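Local coordinates for protein N-acetylmuramoyl-L-alanine amidase (Mycobacteroides abscessus, PDB 7AGL) that probably cleaves the amide bond between N-acetylmuramic acid and L-alanine in mycobacterial peptidoglycan, as a zinc-dependent amidase, at residues M75-G78 / D79-K82; M185-A188 / Q189-A192. One frame throughout, in Å; residues are numbered along the deposited sequence.

Contact 1 of 2, residues M75-G78 / D79-K82; sequences MTRG and DDNK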
ATOM      1  N   MET A  75       1.951 -12.467   0.412  1.00 19.36           N
ATOM      2  CA  MET A  75       1.178 -11.474   1.135  1.00 17.52           C
ATOM      3  C   MET A  75       1.652 -11.435   2.580  1.00 20.77           C
ATOM      4  O   MET A  75       2.245 -12.394   3.083  1.00 21.73           O
ATOM      5  CB  MET A  75      -0.330 -11.784   1.099  1.00 21.56           C
ATOM      6  CG  MET A  75      -0.930 -11.750  -0.305  1.00 25.60           C
ATOM      7  SD  MET A  75      -2.710 -12.058  -0.281  1.00 29.24           S
ATOM      8  CE  MET A  75      -2.839 -13.587   0.664  1.00 29.07           C
ATOM      9  N   THR A  76       1.371 -10.314   3.244  1.00 17.43           N
ATOM     10  CA  THR A  76       1.762 -10.102   4.635  1.00 17.87           C
ATOM     11  C   THR A  76       0.685 -10.502   5.641  1.00 17.28           C
ATOM     12  O   THR A  76       0.943 -10.446   6.850  1.00 21.76           O
ATOM     13  CB  THR A  76       2.096  -8.633   4.880  1.00 21.62           C
ATOM     14  OG1 THR A  76       0.968  -7.848   4.463  1.00 20.85           O
ATOM     15  CG2 THR A  76       3.330  -8.222   4.097  1.00 21.90           C
ATOM     16  N   ARG A  77      -0.514 -10.868   5.193  1.00 17.83           N
ATOM     17  CA  ARG A  77      -1.489 -11.456   6.105  1.00 20.29           C
ATOM     18  C   ARG A  77      -2.363 -12.429   5.336  1.00 19.15           C
ATOM     19  O   ARG A  77      -2.406 -12.417   4.103  1.00 19.76           O
ATOM     20  CB  ARG A  77      -2.356 -10.399   6.809  1.00 25.10           C
ATOM     21  CG  ARG A  77      -3.231  -9.550   5.900  1.00 23.19           C
ATOM     22  CD  ARG A  77      -4.108  -8.669   6.751  1.00 22.68           C
ATOM     23  NE  ARG A  77      -4.614  -7.451   6.103  1.00 20.01           N
ATOM     24  CZ  ARG A  77      -5.898  -7.130   5.984  1.00 16.80           C
ATOM     25  NH1 ARG A  77      -6.874  -7.970   6.363  1.00 20.37           N
ATOM     26  NH2 ARG A  77      -6.218  -5.958   5.457  1.00 17.73           N
ATOM     27  N   GLY A  78      -3.056 -13.282   6.092  1.00 20.02           N
ATOM     28  CA  GLY A  78      -3.783 -14.408   5.543  1.00 21.04           C
ATOM     29  C   GLY A  78      -5.286 -14.366   5.738  1.00 19.22           C
ATOM     30  O   GLY A  78      -5.982 -15.312   5.355  1.00 20.91           O
ATOM     31  N   ASP A  79      -5.810 -13.288   6.310  1.00 19.77           N
ATOM     32  CA  ASP A  79      -7.245 -13.212   6.533  1.00 21.24           C
ATOM     33  C   ASP A  79      -7.650 -11.763   6.732  1.00 22.32           C
ATOM     34  O   ASP A  79      -6.809 -10.873   6.890  1.00 19.04           O
ATOM     35  CB  ASP A  79      -7.674 -14.047   7.739  1.00 23.02           C
ATOM     36  CG  ASP A  79      -7.145 -13.491   9.050  1.00 23.46           C
ATOM     37  OD1 ASP A  79      -7.614 -12.404   9.468  1.00 22.76           O
ATOM     38  OD2 ASP A  79      -6.260 -14.145   9.644  1.00 25.14           O
ATOM     39  N   ASP A  80      -8.961 -11.551   6.766  1.00 19.35           N
ATOM     40  CA  ASP A  80      -9.539 -10.254   7.094  1.00 18.93           C
ATOM     41  C   ASP A  80     -10.476 -10.351   8.293  1.00 20.05           C
ATOM     42  O   ASP A  80     -11.524  -9.688   8.339  1.00 23.09           O
ATOM     43  CB  ASP A  80     -10.271  -9.668   5.892  1.00 18.97           C
ATOM     44  CG  ASP A  80     -10.640  -8.212   6.095  1.00 20.24           C
ATOM     45  OD1 ASP A  80      -9.754  -7.459   6.554  1.00 21.58           O
ATOM     46  OD2 ASP A  80     -11.809  -7.847   5.812  1.00 22.74           O
ATOM     47  N   ASN A  81     -10.122 -11.148   9.297  1.00 19.82           N
ATOM     48  CA  ASN A  81     -10.974 -11.168  10.481  1.00 21.03           C
ATOM     49  C   ASN A  81     -10.249 -11.447  11.792  1.00 21.37           C
ATOM     50  O   ASN A  81     -10.923 -11.511  12.822  1.00 22.82           O
ATOM     51  CB  ASN A  81     -12.127 -12.175  10.285  1.00 26.92           C
ATOM     52  CG  ASN A  81     -11.654 -13.605  10.236  1.00 30.99           C
ATOM     53  OD1 ASN A  81     -11.527 -14.265  11.268  1.00 38.17           O
ATOM     54  ND2 ASN A  81     -11.419 -14.104   9.035  1.00 31.26           N
ATOM     55  N   LYS A  82      -8.918 -11.585  11.812  1.00 20.52           N
ATOM     56  CA  LYS A  82      -8.163 -11.823  13.039  1.00 21.73           C
ATOM     57  C   LYS A  82      -7.002 -10.839  13.129  1.00 20.72           C
ATOM     58  O   LYS A  82      -6.671 -10.131  12.165  1.00 20.31           O
ATOM     59  CB  LYS A  82      -7.603 -13.247  13.099  1.00 20.77           C
ATOM     60  CG  LYS A  82      -8.657 -14.349  13.213  1.00 26.05           C
ATOM     61  CD  LYS A  82      -9.504 -14.203  14.465  1.00 30.78           C
ATOM     62  CE  LYS A  82     -10.553 -15.314  14.510  1.00 40.42           C
ATOM     63  NZ  LYS A  82     -11.377 -15.285  15.742  1.00 45.19           N
TER
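The guanidinium of Arg-77 is met along its edge, close to its own plane, by two oxygens from the residues two and three places on: the carbonyl of Asp-79 and the carboxylate of Asp-80. Arg-77 bridges to the loop just ahead of it, and an Asx turn follows, in the connection that leads from edge strand 72-75 of the zinc amidase sheet to helix 87-96. NH1 of Arg-77 donates to both oxygens. The salt bridge from Arg-77 NH1 to Asp-80 OD1 is 2.9 Å long and nearly straight (163°); it uses the anti side of that oxygen, and the guanidinium and carboxylate planes are turned 40° apart. The bond from Arg-77 NH1 to Asp-79 O, 3.0 Å, is a little more bent. An extended run from CG to NE carries the guanidinium of Arg-77 alongside the backbone of Asp-79, with Arg-77 CD 3.5 Å from Asp-79 O.

Other bonds fix the rotation of both groups. Arg-77 NE donates to Pro-14 O and NH2 to His-52 O, while Asp-80 takes His-52 ND1 on OD1 and Thr-53 OG1 on OD2. The loop is thereby tied to the start of helix 51-68, beside the metal ligand Glu-51.

Further on, Asp-79 closes the Asx turn. Its CG stands between its own N and carbonyl carbon (chi1 67°), which turns OD1 to the backbone ahead. Asp-79 OD1 accepts from Asn-81 N on the anti side and from Lys-82 N from above the carboxylate plane, both from the same face and both at 2.8 Å.

Contact 2 of 2, residues M185-A188 / Q189-A192; sequences MKNA and QDSA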
ATOM      1  N   MET A 185     -11.401   7.318   1.862  1.00 17.52           N
ATOM      2  CA  MET A 185     -12.638   6.603   2.201  1.00 17.84           C
ATOM      3  C   MET A 185     -13.753   7.542   2.649  1.00 19.91           C
ATOM      4  O   MET A 185     -14.930   7.146   2.607  1.00 20.07           O
ATOM      5  CB  MET A 185     -12.392   5.563   3.312  1.00 19.50           C
ATOM      6  CG  MET A 185     -11.240   4.626   3.032  1.00 19.54           C
ATOM      7  SD  MET A 185     -11.361   3.074   3.967  1.00 21.90           S
ATOM      8  CE  MET A 185     -12.316   2.103   2.797  1.00 20.95           C
ATOM      9  N   LYS A 186     -13.411   8.755   3.089  1.00 19.35           N
ATOM     10  CA  LYS A 186     -14.386   9.720   3.577  1.00 20.49           C
ATOM     11  C   LYS A 186     -14.973  10.578   2.463  1.00 20.61           C
ATOM     12  O   LYS A 186     -15.780  11.472   2.745  1.00 21.70           O
ATOM     13  CB  LYS A 186     -13.759  10.621   4.647  1.00 22.19           C
ATOM     14  CG  LYS A 186     -13.171   9.845   5.846  1.00 23.44           C
ATOM     15  CD  LYS A 186     -14.210   8.926   6.493  1.00 22.32           C
ATOM     16  CE  LYS A 186     -13.682   8.327   7.813  1.00 29.78           C
ATOM     17  NZ  LYS A 186     -14.700   7.365   8.355  1.00 27.44           N
ATOM     18  N   ASN A 187     -14.617  10.296   1.214  1.00 22.08           N
ATOM     19  CA  ASN A 187     -15.074  11.050   0.055  1.00 20.12           C
ATOM     20  C   ASN A 187     -16.129  10.252  -0.716  1.00 19.99           C
ATOM     21  O   ASN A 187     -16.024   9.028  -0.844  1.00 19.27           O
ATOM     22  CB  ASN A 187     -13.894  11.369  -0.862  1.00 19.72           C
ATOM     23  CG  ASN A 187     -14.335  11.910  -2.198  1.00 20.30           C
ATOM     24  OD1 ASN A 187     -14.429  11.168  -3.185  1.00 20.95           O
ATOM     25  ND2 ASN A 187     -14.618  13.214  -2.244  1.00 21.47           N
ATOM     26  N   ALA A 188     -17.124  10.961  -1.264  1.00 20.91           N
ATOM     27  CA  ALA A 188     -18.275  10.271  -1.861  1.00 21.18           C
ATOM     28  C   ALA A 188     -17.869   9.436  -3.070  1.00 22.07           C
ATOM     29  O   ALA A 188     -18.301   8.282  -3.215  1.00 21.27           O
ATOM     30  CB  ALA A 188     -19.359  11.280  -2.251  1.00 22.60           C
ATOM     31  N   GLN A 189     -17.060  10.010  -3.959  1.00 21.52           N
ATOM     32  CA  GLN A 189     -16.668   9.325  -5.188  1.00 20.71           C
ATOM     33  C   GLN A 189     -15.715   8.161  -4.917  1.00 21.07           C
ATOM     34  O   GLN A 189     -15.874   7.065  -5.483  1.00 19.63           O
ATOM     35  CB  GLN A 189     -16.029  10.347  -6.126  1.00 27.49           C
ATOM     36  CG  GLN A 189     -15.531   9.831  -7.427  1.00 38.73           C
ATOM     37  CD  GLN A 189     -14.655  10.874  -8.136  1.00 36.21           C
ATOM     38  OE1 GLN A 189     -14.689  12.072  -7.816  1.00 39.28           O
ATOM     39  NE2 GLN A 189     -13.865  10.415  -9.086  1.00 40.12           N
ATOM     40  N   ASP A 190     -14.709   8.371  -4.061  1.00 20.59           N
ATOM     41  CA  ASP A 190     -13.795   7.279  -3.746  1.00 18.83           C
ATOM     42  C   ASP A 190     -14.495   6.159  -2.977  1.00 19.94           C
ATOM     43  O   ASP A 190     -14.250   4.977  -3.236  1.00 19.20           O
ATOM     44  CB  ASP A 190     -12.598   7.803  -2.948  1.00 20.11           C
ATOM     45  CG  ASP A 190     -11.625   8.621  -3.798  1.00 23.99           C
ATOM     46  OD1 ASP A 190     -11.775   8.682  -5.048  1.00 23.76           O
ATOM     47  OD2 ASP A 190     -10.699   9.217  -3.197  1.00 21.35           O
ATOM     48  N   SER A 191     -15.344   6.501  -2.004  1.00 18.63           N
ATOM     49  CA  SER A 191     -16.083   5.465  -1.288  1.00 21.77           C
ATOM     50  C   SER A 191     -16.891   4.604  -2.254  1.00 22.42           C
ATOM     51  O   SER A 191     -16.919   3.370  -2.143  1.00 19.01           O
ATOM     52  CB  SER A 191     -17.009   6.097  -0.251  1.00 19.05           C
ATOM     53  OG  SER A 191     -17.908   5.117   0.284  1.00 20.87           O
ATOM     54  N   ALA A 192     -17.594   5.242  -3.191  1.00 19.91           N
ATOM     55  CA  ALA A 192     -18.366   4.470  -4.159  1.00 20.08           C
ATOM     56  C   ALA A 192     -17.474   3.502  -4.927  1.00 21.00           C
ATOM     57  O   ALA A 192     -17.828   2.333  -5.116  1.00 22.46           O
ATOM     58  CB  ALA A 192     -19.090   5.423  -5.119  1.00 20.75           C
TER
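An N-cap begins the short helix 188-195, just after strand 177-184 of the central sheet, and the capping residue is Asn-187. Asn-187 OD1 accepts from the backbone N of Asp-190, three residues on, at 2.9 Å. The bond is almost straight (168°) and lies in the plane of the amide, on a lone pair of OD1. Asn-187 reaches this place with CG swung anti to its backbone N (chi1 169°), which brings OD1 to the N-H of the first turn. Asn-187 OD1 also touches CB of Gln-189, at 3.4 Å. At its other end the amide is held too: ND2 donates to Ala-112 O, and the two bonds together fix which way round the group sits.

After the cap the main chain enters its helical pattern, with Ser-191 N bonded to Asn-187 O at 2.9 Å and Ala-192 N to Ala-188 O at 3.1 Å. Asp-190 sits in the first turn, where its negative charge would probably suit the helix dipole. Its carboxylate turns back to the end of the strand, OD2 accepting from the backbone N of Asn-184 and of Gly-116. Asp-190 OD2 thus ties the start of the helix, where Asn-187 and Asp-190 are buried, to the end of strand 177-184 and to the chain at Gly-116.

The CB of Met-185 is directed away from the helix, and its side chain packs against Glu-51 and Phe-54 of helix 51-68; it meets the new turn through its backbone. Ser-191 directs its CB toward the incoming chain, Ser-191 CB packing 3.1 Å from Asn-187 O and 3.7 Å from Met-185 O.

Overall arrangement
Contacts 1 and 2 follow different strands of the same mixed sheet: contact 1 leaves edge strand 72-75, and contact 2 leaves strand 177-184, three places across. Their centres are 24 Å apart and their nearest atoms about 10 Å, so they do not touch. Both come close to the zinc bound by His-16, Glu-51 and His-106: the side chain of Arg-77 lies about 9 Å from the metal and that of Met-185 about 8 Å. Helix 51-68, whose first residue is the ligand Glu-51, relates them. Contact 1 is hydrogen-bonded to its first turn, whereas contact 2 meets the same end of the helix by packing.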